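Local coordinates for protein glycosyl hydrolase family 88 (Pedobacter heparinus, PDB 3WIW) that acts as an unsaturated glucuronyl hydrolase with specificity for heparin, probably cleaving the unsaturated uronate from the end of lyase-generated fragments, at residues A308-A313 and K338-D343; L82-E87 and A384-A389. All coordinates share one frame; numbering follows the deposited sequence. Where two conformers were deposited one is given.

Both contacts join helices of the alpha6/alpha6-barrel, and their centres lie 14 Å apart. Interaction 1 closes a hairpin of consecutive helices, whereas interaction 2 joins helix 77-89 to helix 375-392, so along the chain the first is nested inside the loop closed by the second. They meet where Ala313 C packs at 4.3 Å from Ala384 CB. Two predicted substrate-binding residues lie near interaction 1: the side chain of Ala310 is about 9 Å from those of Arg246 and Trp250, while that of Tyr84 in interaction 2 is about 11 Å from that of Trp250. Next to Ala310, Val311 packs on Trp250.

Interaction 1. Residues A308-A313 and K338-D343; sequences AAAVIA and KTLSSD
Leu340 packs on Ala309 and Ala310 in a small, buried, wholly apolar contact inside a helical hairpin of the alpha6/alpha6-barrel. The hairpin is made of helices 306-322 and 327-340, so the first turns of one helix lie beside the last turn of the other. The backbones come closest at Ala310 and Leu340, whose CA atoms are 7.9 Å apart. Leu340 bridges the gap with its methyls: CG stands anti to the carbonyl carbon (chi1 -71°), and CD1 continues the chain fully extended (chi2 -179°) to end over the alanine backbone. The two alanines, having no bulk beyond CB, let this leucine come down onto the helix. Ile289, from a loop, touches both Ala309 and Leu340, and Ile336 one turn before Leu340 extends the same apolar seam onto Ala309, Ile312 and Ala313. On its other flank helix 306-322 rests on helix 245-262, where Val311 meets Trp250, a predicted substrate-binding residue. Beside the contact, Thr339 O accepts from Ser342 N at 3.1 Å and from Ser342 OG at 2.7 Å, the latter in the carbonyl plane on a lone pair. At the interface itself, Leu340 CD1 lies 4.1 Å from Ala310 CB and 4.0 Å from Ala310 CA, while Ala309 CB sits 4.3 Å from that same CD1.

Interaction 2. Residues L82-E87 and A384-A389; sequences LWYGYE and ALKRYA
A salt bridge between Glu87 and Lys386 links the neighbouring helices 77-89 and 375-392 of the alpha6/alpha6-barrel. In the conformer of Lys386 given here, one of two, NZ donates to Glu87 OE1 at 2.8 Å, approaching from above the carboxylate, 38° out of its plane. The lysine leaves its helix with CG anti to the backbone N (chi1 -170°), and a bend at chi3 (62°) turns its end towards the acid. The other carboxylate oxygen, OE2, forms a second salt bridge, to Arg130 of helix 117-132. Van der Waals contacts accompany the charges: Lys386 CD lies 4.0 Å from Glu87 CB, and NZ passes obliquely by the Tyr84 ring, 3.6 Å from CE1, the two side chains crossing at about a right angle. Glu87 OE1 lies in the plane of that ring, at its edge. The tyrosine is anchored beyond the contact, its OH hydrogen-bonded to Glu383 OE1 and its ring meeting Tyr379. Were Glu87 replaced by an alanine, the Lys386 ammonium and the Arg130 guanidinium would probably lose the counter-charge they share. One carboxylate thus ties together three helices, its negative charge probably stabilised by the two cations it joins.

Interaction 1. Residues A308-A313 and K338-D343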
ATOM      1  N   ALA A 308      -4.574   1.929   6.981  1.00  8.18           N
ATOM      2  CA  ALA A 308      -5.169   0.598   6.859  1.00  8.49           C
ATOM      3  C   ALA A 308      -6.536   0.688   6.177  1.00  8.25           C
ATOM      4  O   ALA A 308      -6.872  -0.160   5.334  1.00  8.78           O
ATOM      5  CB  ALA A 308      -5.282  -0.078   8.222  1.00  8.87           C
ATOM      6  N   ALA A 309      -7.361   1.663   6.587  1.00  7.74           N
ATOM      7  CA  ALA A 309      -8.680   1.856   5.967  1.00  8.20           C
ATOM      8  C   ALA A 309      -8.538   2.095   4.469  1.00  8.04           C
ATOM      9  O   ALA A 309      -9.313   1.539   3.693  1.00  8.95           O
ATOM     10  CB  ALA A 309      -9.416   3.011   6.594  1.00  9.23           C
ATOM     11  N   ALA A 310      -7.586   2.940   4.058  1.00  8.33           N
ATOM     12  CA  ALA A 310      -7.448   3.278   2.642  1.00  8.95           C
ATOM     13  C   ALA A 310      -7.035   2.046   1.824  1.00  8.76           C
ATOM     14  O   ALA A 310      -7.558   1.827   0.717  1.00  9.54           O
ATOM     15  CB  ALA A 310      -6.454   4.404   2.468  1.00  9.60           C
ATOM     16  N   VAL A 311      -6.096   1.253   2.344  1.00  7.27           N
ATOM     17  CA  VAL A 311      -5.644   0.033   1.680  1.00  7.88           C
ATOM     18  C   VAL A 311      -6.807  -0.945   1.560  1.00  8.38           C
ATOM     19  O   VAL A 311      -7.024  -1.533   0.496  1.00  9.63           O
ATOM     20  CB  VAL A 311      -4.431  -0.571   2.411  1.00  8.61           C
ATOM     21  CG1 VAL A 311      -4.060  -1.946   1.831  1.00  8.74           C
ATOM     22  CG2 VAL A 311      -3.227   0.383   2.354  1.00  8.82           C
ATOM     23  N   ILE A 312      -7.575  -1.098   2.641  1.00  7.85           N
ATOM     24  CA  ILE A 312      -8.735  -1.976   2.611  1.00  8.03           C
ATOM     25  C   ILE A 312      -9.764  -1.508   1.585  1.00  9.10           C
ATOM     26  O   ILE A 312     -10.285  -2.332   0.825  1.00  9.48           O
ATOM     27  CB  ILE A 312      -9.377  -2.115   4.017  1.00  9.20           C
ATOM     28  CG1 ILE A 312      -8.455  -2.949   4.910  1.00  9.68           C
ATOM     29  CG2 ILE A 312     -10.754  -2.749   3.923  1.00 10.64           C
ATOM     30  CD1 ILE A 312      -8.737  -2.773   6.404  1.00 10.89           C
ATOM     31  N   ALA A 313     -10.072  -0.204   1.562  1.00  9.09           N
ATOM     32  CA  ALA A 313     -11.037   0.308   0.602  1.00  8.98           C
ATOM     33  C   ALA A 313     -10.575   0.033  -0.838  1.00  9.12           C
ATOM     34  O   ALA A 313     -11.365  -0.456  -1.664  1.00  9.82           O
ATOM     35  CB  ALA A 313     -11.280   1.790   0.821  1.00 10.43           C
ATOM     36  N   LYS A 338     -16.426   7.330   2.372  1.00 12.05           N
ATOM     37  CA  LYS A 338     -17.207   8.442   2.881  1.00 13.15           C
ATOM     38  C   LYS A 338     -16.652   8.933   4.217  1.00 12.68           C
ATOM     39  O   LYS A 338     -16.589  10.138   4.445  1.00 14.11           O
ATOM     40  CB  LYS A 338     -18.672   8.063   2.974  1.00 14.61           C
ATOM     41  CG  LYS A 338     -19.330   8.043   1.610  1.00 16.53           C
ATOM     42  CD  LYS A 338     -20.737   7.467   1.652  1.00 19.62           C
ATOM     43  CE  LYS A 338     -21.412   7.631   0.307  1.00 21.11           C
ATOM     44  NZ  LYS A 338     -22.799   7.114   0.307  1.00 23.48           N
ATOM     45  N   THR A 339     -16.235   8.025   5.097  1.00 11.72           N
ATOM     46  CA  THR A 339     -15.608   8.428   6.360  1.00 12.29           C
ATOM     47  C   THR A 339     -14.261   9.127   6.144  1.00 11.37           C
ATOM     48  O   THR A 339     -13.986  10.183   6.744  1.00 11.55           O
ATOM     49  CB  THR A 339     -15.446   7.227   7.326  1.00 13.66           C
ATOM     50  OG1 THR A 339     -16.733   6.669   7.623  1.00 15.96           O
ATOM     51  CG2 THR A 339     -14.792   7.668   8.640  1.00 14.22           C
ATOM     52  N   LEU A 340     -13.417   8.547   5.296  1.00 10.15           N
ATOM     53  CA  LEU A 340     -12.118   9.144   5.010  1.00 10.79           C
ATOM     54  C   LEU A 340     -12.232  10.516   4.363  1.00 11.12           C
ATOM     55  O   LEU A 340     -11.330  11.338   4.512  1.00 11.57           O
ATOM     56  CB  LEU A 340     -11.261   8.223   4.134  1.00 10.10           C
ATOM     57  CG  LEU A 340     -10.746   6.970   4.840  1.00  8.82           C
ATOM     58  CD1 LEU A 340      -9.910   6.216   3.827  1.00  9.83           C
ATOM     59  CD2 LEU A 340      -9.882   7.278   6.076  1.00 10.44           C
ATOM     60  N   SER A 341     -13.342  10.760   3.661  1.00 11.18           N
ATOM     61  CA  SER A 341     -13.569  12.013   2.947  1.00 11.52           C
ATOM     62  C   SER A 341     -14.279  13.070   3.790  1.00 12.55           C
ATOM     63  O   SER A 341     -14.493  14.193   3.323  1.00 13.27           O
ATOM     64  CB  SER A 341     -14.376  11.763   1.669  1.00 11.57           C
ATOM     65  OG  SER A 341     -13.727  10.824   0.836  1.00 11.70           O
ATOM     66  N   SER A 342     -14.656  12.708   5.017  1.00 12.62           N
ATOM     67  CA  SER A 342     -15.331  13.624   5.929  1.00 12.35           C
ATOM     68  C   SER A 342     -14.320  14.570   6.589  1.00 11.50           C
ATOM     69  O   SER A 342     -13.118  14.355   6.536  1.00 12.73           O
ATOM     70  CB  SER A 342     -16.103  12.831   6.992  1.00 13.77           C
ATOM     71  OG  SER A 342     -15.248  12.267   7.959  1.00 13.53           O
ATOM     72  N   ASP A 343     -14.823  15.605   7.248  1.00 11.84           N
ATOM     73  CA  ASP A 343     -13.979  16.580   7.928  1.00 12.26           C
ATOM     74  C   ASP A 343     -13.008  15.949   8.908  1.00 10.70           C
ATOM     75  O   ASP A 343     -11.903  16.436   9.077  1.00 11.97           O
ATOM     76  CB  ASP A 343     -14.888  17.566   8.697  1.00 13.39           C
ATOM     77  CG  ASP A 343     -14.108  18.536   9.599  1.00 15.68           C
ATOM     78  OD1 ASP A 343     -13.842  18.226  10.794  1.00 16.26           O
ATOM     79  OD2 ASP A 343     -13.738  19.620   9.101  1.00 18.05           O
TER

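Interaction 2. Residues L82-E87 and A384-A389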
ATOM      1  N   LEU A  82       0.969  11.884  -6.926  1.00 10.26           N
ATOM      2  CA  LEU A  82       0.891  12.883  -7.985  1.00 10.84           C
ATOM      3  C   LEU A  82       0.376  12.272  -9.296  1.00 10.63           C
ATOM      4  O   LEU A  82      -0.479  12.863  -9.965  1.00 12.13           O
ATOM      5  CB  LEU A  82       2.258  13.555  -8.198  1.00 12.02           C
ATOM      6  CG  LEU A  82       2.742  14.520  -7.101  1.00 12.70           C
ATOM      7  CD1 LEU A  82       4.194  14.900  -7.352  1.00 13.71           C
ATOM      8  CD2 LEU A  82       1.840  15.766  -7.034  1.00 13.87           C
ATOM      9  N   TRP A  83       0.864  11.078  -9.660  1.00 11.03           N
ATOM     10  CA  TRP A  83       0.333  10.405 -10.851  1.00 11.68           C
ATOM     11  C   TRP A  83      -1.161  10.157 -10.712  1.00 11.60           C
ATOM     12  O   TRP A  83      -1.941  10.418 -11.636  1.00 11.65           O
ATOM     13  CB  TRP A  83       1.062   9.082 -11.145  1.00 11.44           C
ATOM     14  CG  TRP A  83       2.459   9.295 -11.653  1.00 10.67           C
ATOM     15  CD1 TRP A  83       3.621   8.981 -11.006  1.00 11.59           C
ATOM     16  CD2 TRP A  83       2.838   9.935 -12.884  1.00 11.57           C
ATOM     17  NE1 TRP A  83       4.700   9.346 -11.781  1.00 12.05           N
ATOM     18  CE2 TRP A  83       4.247   9.951 -12.928  1.00 12.53           C
ATOM     19  CE3 TRP A  83       2.119  10.495 -13.948  1.00 12.93           C
ATOM     20  CZ2 TRP A  83       4.960  10.503 -14.002  1.00 13.23           C
ATOM     21  CZ3 TRP A  83       2.819  11.053 -15.000  1.00 13.38           C
ATOM     22  CH2 TRP A  83       4.231  11.032 -15.032  1.00 14.09           C
ATOM     23  N   TYR A  84      -1.581   9.656  -9.555  1.00 11.59           N
ATOM     24  CA  TYR A  84      -3.007   9.443  -9.335  1.00 11.09           C
ATOM     25  C   TYR A  84      -3.835  10.745  -9.374  1.00 11.39           C
ATOM     26  O   TYR A  84      -4.926  10.777  -9.944  1.00 12.01           O
ATOM     27  CB  TYR A  84      -3.238   8.706  -8.024  1.00 11.40           C
ATOM     28  CG  TYR A  84      -2.897   7.224  -8.022  1.00 11.40           C
ATOM     29  CD1 TYR A  84      -2.758   6.484  -9.215  1.00 14.07           C
ATOM     30  CD2 TYR A  84      -2.704   6.560  -6.816  1.00 11.63           C
ATOM     31  CE1 TYR A  84      -2.465   5.124  -9.178  1.00 13.76           C
ATOM     32  CE2 TYR A  84      -2.401   5.214  -6.775  1.00 11.36           C
ATOM     33  CZ  TYR A  84      -2.303   4.490  -7.945  1.00 12.65           C
ATOM     34  OH  TYR A  84      -2.021   3.139  -7.891  1.00 14.23           O
ATOM     35  N   GLY A  85      -3.311  11.823  -8.795  1.00 12.25           N
ATOM     36  CA  GLY A  85      -3.958  13.118  -8.853  1.00 13.14           C
ATOM     37  C   GLY A  85      -4.123  13.571 -10.296  1.00 13.64           C
ATOM     38  O   GLY A  85      -5.168  14.095 -10.667  1.00 14.24           O
ATOM     39  N   TYR A  86      -3.105  13.330 -11.125  1.00 13.06           N
ATOM     40  CA  TYR A  86      -3.190  13.633 -12.548  1.00 14.80           C
ATOM     41  C   TYR A  86      -4.273  12.798 -13.233  1.00 15.47           C
ATOM     42  O   TYR A  86      -5.064  13.320 -14.019  1.00 16.26           O
ATOM     43  CB  TYR A  86      -1.836  13.397 -13.223  1.00 15.24           C
ATOM     44  CG  TYR A  86      -1.899  13.439 -14.730  1.00 15.70           C
ATOM     45  CD1 TYR A  86      -2.373  14.562 -15.397  1.00 17.47           C
ATOM     46  CD2 TYR A  86      -1.470  12.361 -15.490  1.00 17.24           C
ATOM     47  CE1 TYR A  86      -2.434  14.610 -16.785  1.00 18.44           C
ATOM     48  CE2 TYR A  86      -1.520  12.407 -16.861  1.00 19.25           C
ATOM     49  CZ  TYR A  86      -2.003  13.524 -17.511  1.00 19.74           C
ATOM     50  OH  TYR A  86      -2.042  13.538 -18.888  1.00 22.83           O
ATOM     51  N   GLU A  87      -4.323  11.505 -12.928  1.00 13.96           N
ATOM     52  CA  GLU A  87      -5.330  10.643 -13.550  1.00 14.62           C
ATOM     53  C   GLU A  87      -6.755  11.041 -13.173  1.00 15.48           C
ATOM     54  O   GLU A  87      -7.659  11.014 -14.011  1.00 17.57           O
ATOM     55  CB  GLU A  87      -5.085   9.178 -13.203  1.00 13.79           C
ATOM     56  CG  GLU A  87      -3.824   8.631 -13.810  1.00 15.05           C
ATOM     57  CD  GLU A  87      -3.723   7.148 -13.593  1.00 14.63           C
ATOM     58  OE1 GLU A  87      -3.329   6.745 -12.484  1.00 15.49           O
ATOM     59  OE2 GLU A  87      -4.067   6.379 -14.520  1.00 17.21           O
ATOM     60  N   ALA A 384      -8.011   4.354  -4.326  1.00  9.94           N
ATOM     61  CA  ALA A 384      -9.385   3.936  -4.067  1.00 10.46           C
ATOM     62  C   ALA A 384     -10.413   4.868  -4.736  1.00  9.90           C
ATOM     63  O   ALA A 384     -11.408   4.405  -5.317  1.00 10.82           O
ATOM     64  CB  ALA A 384      -9.627   3.833  -2.553  1.00 10.51           C
ATOM     65  N   LEU A 385     -10.172   6.178  -4.676  1.00 10.35           N
ATOM     66  CA  LEU A 385     -11.053   7.123  -5.357  1.00 11.35           C
ATOM     67  C   LEU A 385     -11.087   6.852  -6.866  1.00 12.01           C
ATOM     68  O   LEU A 385     -12.146   6.897  -7.487  1.00 12.25           O
ATOM     69  CB  LEU A 385     -10.627   8.573  -5.131  1.00 12.28           C
ATOM     70  CG  LEU A 385     -10.688   9.109  -3.702  1.00 12.29           C
ATOM     71  CD1 LEU A 385     -10.551  10.616  -3.693  1.00 12.86           C
ATOM     72  CD2 LEU A 385     -11.973   8.719  -2.996  1.00 13.52           C
ATOM     73  N   LYS A 386      -9.937   6.585  -7.463  0.73 12.31           N
ATOM     74  CA  LYS A 386      -9.885   6.289  -8.888  0.73 13.04           C
ATOM     75  C   LYS A 386     -10.657   4.991  -9.197  0.73 12.06           C
ATOM     76  O   LYS A 386     -11.431   4.944 -10.152  0.73 12.16           O
ATOM     77  CB  LYS A 386      -8.431   6.187  -9.348  0.73 14.56           C
ATOM     78  CG  LYS A 386      -8.275   6.130 -10.848  0.73 16.26           C
ATOM     79  CD  LYS A 386      -6.807   6.150 -11.294  0.73 17.34           C
ATOM     80  CE  LYS A 386      -6.050   4.936 -10.774  0.73 18.54           C
ATOM     81  NZ  LYS A 386      -4.930   4.562 -11.701  0.73 18.38           N
ATOM     82  N   ARG A 387     -10.469   3.948  -8.385  1.00 11.99           N
ATOM     83  CA  ARG A 387     -11.200   2.696  -8.591  1.00 12.10           C
ATOM     84  C   ARG A 387     -12.714   2.871  -8.433  1.00 12.51           C
ATOM     85  O   ARG A 387     -13.516   2.334  -9.213  1.00 13.11           O
ATOM     86  CB  ARG A 387     -10.670   1.598  -7.659  1.00 11.46           C
ATOM     87  CG  ARG A 387      -9.283   1.155  -8.006  1.00 11.55           C
ATOM     88  CD  ARG A 387      -8.707   0.185  -6.974  1.00 11.17           C
ATOM     89  NE  ARG A 387      -7.371  -0.260  -7.373  1.00 11.24           N
ATOM     90  CZ  ARG A 387      -6.726  -1.294  -6.837  1.00 10.93           C
ATOM     91  NH1 ARG A 387      -5.531  -1.645  -7.321  1.00 12.98           N
ATOM     92  NH2 ARG A 387      -7.265  -1.984  -5.831  1.00 11.79           N
ATOM     93  N   TYR A 388     -13.100   3.632  -7.418  1.00 12.49           N
ATOM     94  CA  TYR A 388     -14.496   3.896  -7.145  1.00 13.01           C
ATOM     95  C   TYR A 388     -15.115   4.669  -8.315  1.00 13.31           C
ATOM     96  O   TYR A 388     -16.188   4.325  -8.809  1.00 13.95           O
ATOM     97  CB  TYR A 388     -14.620   4.694  -5.842  1.00 12.79           C
ATOM     98  CG  TYR A 388     -16.041   5.044  -5.472  1.00 13.56           C
ATOM     99  CD1 TYR A 388     -16.806   4.177  -4.711  1.00 14.60           C
ATOM    100  CD2 TYR A 388     -16.613   6.232  -5.883  1.00 15.15           C
ATOM    101  CE1 TYR A 388     -18.097   4.476  -4.355  1.00 14.89           C
ATOM    102  CE2 TYR A 388     -17.916   6.567  -5.509  1.00 15.53           C
ATOM    103  CZ  TYR A 388     -18.650   5.676  -4.761  1.00 14.88           C
ATOM    104  OH  TYR A 388     -19.938   5.970  -4.419  1.00 16.07           O
ATOM    105  N   ALA A 389     -14.454   5.739  -8.745  1.00 13.58           N
ATOM    106  CA  ALA A 389     -14.964   6.528  -9.853  1.00 13.87           C
ATOM    107  C   ALA A 389     -15.068   5.725 -11.152  1.00 15.08           C
ATOM    108  O   ALA A 389     -15.979   5.955 -11.950  1.00 16.59           O
ATOM    109  CB  ALA A 389     -14.111   7.779 -10.053  1.00 15.05           C
TER